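Side-chain contacts in endoglucanase (Ganoderma lucidum, PDB 5D8Z), which probably hydrolyses internal beta-1,4-glycosidic bonds of cellulose and related glucans, as a family 5 endoglucanase: residues 96-99 with 100-103; 138-141 with 142-146. One frame throughout, in Å; residues are numbered along the deposited sequence.

Contact 1: 96-99 with 100-103; sequences DNWA and EYDA
Trp98 leans its indole over the next turn of helix 95-110, where it meets Tyr101 and Asp102. The corner of its six-membered ring does the first touching: CZ3 of Trp98 lies 3.9 Å from CD2 of Tyr101. The two rings meet at a slant, with centroids 5.7 Å apart and planes inclined by 55°. At the pyrrole end, NE1 of Trp98 comes 3.9 Å from CB of Asp102, and the indole and carboxylate planes are only 10° apart. Both aromatic side chains carry CG opposite the backbone N (chi1 -178° in Trp98), which swings each ring alongside its own carbonyl carbon and brings the tryptophan back toward the residues that follow.

The helical backbone places these residues about one turn apart. Asp102 N donates to Trp98 O at 2.7 Å, and Tyr101 N to Asn97 O at 3.1 Å; Ala103 N closes the same i to i+4 pattern on Ala99 O. The polar ends look beyond the turn: Tyr101 OH bonds the carbonyl of Leu77, on strand 74-79, while Asp102 OD1 is held by Tyr151 and Gln106. Trp98 packs against the residues following helix 137-149, meeting the Tyr151 ring and taking a cation-pi contact from Lys150. A helix that reaches a barrel strand through one aromatic and the end of the next helix through another is characteristic of the outer layer of a (beta/alpha)8 TIM barrel, the fold of this glycoside hydrolase family.

Contact 2: 138-141 with 142-146; sequences QDFA and ALWSS
An offset edge-to-face pair between Phe140 and Trp144, one turn apart on helix 137-149 of the barrel's outer layer, carries this contact. The planes stand at 82°, and the phenyl ring and the five-membered ring of the indole have centroids 4.8 Å apart. Trp144 supplies the edge: its CD1 sits 3.6 Å from CE1 of Phe140, over one phenyl face but displaced toward the rim, and its NE1 lies 3.3 Å from CZ of Phe140. The two side chains run side by side in the same direction although their first torsions differ. The phenyl of Phe140 leaves the helix on the side of its own carbonyl carbon (chi1 -177°), whereas the indole of Trp144 departs beside its backbone N (chi1 -79°), and these different turns bring the two rings alongside each other.

Along the backbone, Trp144 N donates to Phe140 O at 3.3 Å, while Ser145 N reaches Ala141 O at 2.9 Å. Replacing Phe140 with an alanine would probably open a gap beside the indole edge and leave Trp144 less firmly fixed in its rotation.

Trp144 NE1 also makes a weak hydrogen bond to the carbonyl of Val161, just past strand 157-160. Both aromatic side chains touch Ala181 of helix 171-187, and Trp144 also meets Ile185 there; Leu143 packs instead on Trp81, Ile84 and Thr85 of helix 81-85, so helix 137-149 contacts both of these helices.

Contact 1 comes first along the chain, on helix 95-110; contact 2 follows on helix 137-149. Between these helices runs strand 114-119, the third of the eight parallel barrel strands, and strand 157-160, the fourth, comes after contact 2. The two helices are thus successive members of the helical layer around one closed barrel. Their contact centres lie about 18 Å apart, and the nearest atoms of the two are about 6 Å apart without touching. They are linked indirectly: Ile93 meets both Trp98 and Ser146, at the end of the 142-146 segment, and Trp98 reaches Lys150 and Tyr151 just after helix 137-149, joining neighbouring helices of the TIM-barrel domain.

Contact 1: 96-99 with 100-103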
# COMPACT_ATOMS: atom_id res chain seq x y z
N ASP A 96 22.64 6.23 -1.46
CA ASP A 96 22.36 6.69 -2.81
C ASP A 96 20.98 6.26 -3.24
O ASP A 96 20.23 7.07 -3.79
CB ASP A 96 23.40 6.20 -3.82
CG ASP A 96 24.83 6.63 -3.45
OD1 ASP A 96 25.04 7.76 -2.95
OD2 ASP A 96 25.75 5.80 -3.65
N ASN A 97 20.62 5.00 -2.98
CA ASN A 97 19.28 4.52 -3.33
C ASN A 97 18.23 5.27 -2.49
O ASN A 97 17.22 5.74 -2.99
CB ASN A 97 19.17 3.01 -3.11
CG ASN A 97 19.91 2.19 -4.16
OD1 ASN A 97 20.80 2.69 -4.84
ND2 ASN A 97 19.55 0.90 -4.27
N TRP A 98 18.49 5.41 -1.21
CA TRP A 98 17.57 6.08 -0.34
C TRP A 98 17.36 7.54 -0.74
O TRP A 98 16.26 8.09 -0.62
CB TRP A 98 18.04 6.00 1.10
CG TRP A 98 17.08 6.65 2.01
CD1 TRP A 98 17.16 7.92 2.53
CD2 TRP A 98 15.86 6.09 2.47
NE1 TRP A 98 16.05 8.16 3.30
CE2 TRP A 98 15.24 7.06 3.28
CE3 TRP A 98 15.22 4.87 2.28
CZ2 TRP A 98 14.01 6.84 3.90
CZ3 TRP A 98 13.99 4.65 2.89
CH2 TRP A 98 13.40 5.64 3.68
N ALA A 99 18.41 8.19 -1.20
CA ALA A 99 18.25 9.56 -1.70
C ALA A 99 17.19 9.63 -2.82
O ALA A 99 16.30 10.50 -2.80
CB ALA A 99 19.56 10.07 -2.20
N GLU A 100 17.26 8.69 -3.76
CA GLU A 100 16.25 8.58 -4.79
C GLU A 100 14.87 8.42 -4.19
O GLU A 100 13.95 9.18 -4.51
CB GLU A 100 16.58 7.43 -5.75
CG GLU A 100 17.54 7.85 -6.88
CD GLU A 100 18.18 6.70 -7.67
OE1 GLU A 100 17.76 5.50 -7.60
OE2 GLU A 100 19.13 7.01 -8.41
N TYR A 101 14.72 7.48 -3.27
CA TYR A 101 13.39 7.15 -2.78
C TYR A 101 12.84 8.23 -1.90
O TYR A 101 11.64 8.49 -1.91
CB TYR A 101 13.37 5.81 -2.08
CG TYR A 101 12.02 5.44 -1.52
CD1 TYR A 101 10.98 5.04 -2.34
CD2 TYR A 101 11.78 5.50 -0.16
CE1 TYR A 101 9.74 4.69 -1.81
CE2 TYR A 101 10.55 5.15 0.37
CZ TYR A 101 9.55 4.75 -0.45
OH TYR A 101 8.38 4.43 0.12
N ASP A 102 13.70 8.87 -1.13
CA ASP A 102 13.24 9.96 -0.30
C ASP A 102 12.71 11.09 -1.18
O ASP A 102 11.70 11.69 -0.83
CB ASP A 102 14.35 10.47 0.62
CG ASP A 102 13.89 11.63 1.50
OD1 ASP A 102 12.91 11.45 2.25
OD2 ASP A 102 14.51 12.72 1.43
N ALA A 103 13.36 11.37 -2.32
CA ALA A 103 12.86 12.44 -3.23
C ALA A 103 11.42 12.23 -3.65
O ALA A 103 10.69 13.15 -3.88
CB ALA A 103 13.73 12.59 -4.46

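Contact 2: 138-141 with 142-146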
# COMPACT_ATOMS: atom_id res chain seq x y z
N GLN A 138 14.26 -10.38 13.31
CA GLN A 138 15.24 -9.33 13.63
C GLN A 138 15.85 -8.64 12.42
O GLN A 138 15.94 -7.42 12.40
CB GLN A 138 16.40 -9.87 14.47
CG GLN A 138 16.05 -10.10 15.92
CD GLN A 138 15.28 -11.40 16.11
OE1 GLN A 138 15.71 -12.47 15.66
NE2 GLN A 138 14.15 -11.31 16.75
N ASP A 139 16.31 -9.43 11.45
CA ASP A 139 16.77 -8.90 10.16
C ASP A 139 15.68 -7.89 9.69
O ASP A 139 15.96 -6.75 9.36
CB ASP A 139 16.98 -10.05 9.11
CG ASP A 139 18.15 -11.05 9.47
OD1 ASP A 139 19.18 -10.64 10.05
OD2 ASP A 139 18.06 -12.26 9.14
N PHE A 140 14.44 -8.30 9.75
CA PHE A 140 13.33 -7.49 9.27
C PHE A 140 13.06 -6.24 10.12
O PHE A 140 12.82 -5.14 9.62
CB PHE A 140 12.10 -8.38 9.27
CG PHE A 140 10.87 -7.73 8.74
CD1 PHE A 140 10.89 -7.01 7.56
CD2 PHE A 140 9.67 -7.92 9.37
CE1 PHE A 140 9.74 -6.46 7.03
CE2 PHE A 140 8.52 -7.36 8.87
CZ PHE A 140 8.55 -6.62 7.70
N ALA A 141 13.09 -6.44 11.43
CA ALA A 141 12.83 -5.40 12.41
C ALA A 141 13.85 -4.29 12.26
O ALA A 141 13.51 -3.11 12.24
CB ALA A 141 12.92 -6.00 13.78
N ALA A 142 15.09 -4.69 12.13
CA ALA A 142 16.17 -3.76 11.83
C ALA A 142 15.78 -2.83 10.68
O ALA A 142 15.96 -1.60 10.79
CB ALA A 142 17.42 -4.53 11.45
N LEU A 143 15.27 -3.40 9.59
CA LEU A 143 14.90 -2.62 8.44
C LEU A 143 13.96 -1.51 8.82
O LEU A 143 14.18 -0.32 8.51
CB LEU A 143 14.24 -3.47 7.38
CG LEU A 143 13.77 -2.65 6.18
CD1 LEU A 143 14.98 -2.04 5.47
CD2 LEU A 143 12.93 -3.49 5.22
N TRP A 144 12.91 -1.89 9.49
CA TRP A 144 11.93 -0.91 9.90
C TRP A 144 12.44 0.09 10.93
O TRP A 144 11.98 1.21 10.96
CB TRP A 144 10.68 -1.61 10.38
CG TRP A 144 9.89 -2.03 9.26
CD1 TRP A 144 9.68 -3.30 8.84
CD2 TRP A 144 9.21 -1.17 8.36
NE1 TRP A 144 8.87 -3.29 7.73
CE2 TRP A 144 8.58 -1.99 7.41
CE3 TRP A 144 9.04 0.22 8.27
CZ2 TRP A 144 7.79 -1.46 6.39
CZ3 TRP A 144 8.28 0.73 7.25
CH2 TRP A 144 7.66 -0.11 6.33
N SER A 145 13.38 -0.29 11.78
CA SER A 145 13.92 0.68 12.69
C SER A 145 14.51 1.80 11.85
O SER A 145 14.22 2.97 12.07
CB SER A 145 14.98 0.05 13.59
OG SER A 145 15.37 0.94 14.63
N SER A 146 15.33 1.43 10.87
CA SER A 146 16.02 2.43 10.08
C SER A 146 15.06 3.30 9.31
O SER A 146 15.25 4.53 9.26
CB SER A 146 16.94 1.78 9.08
OG SER A 146 17.78 0.86 9.73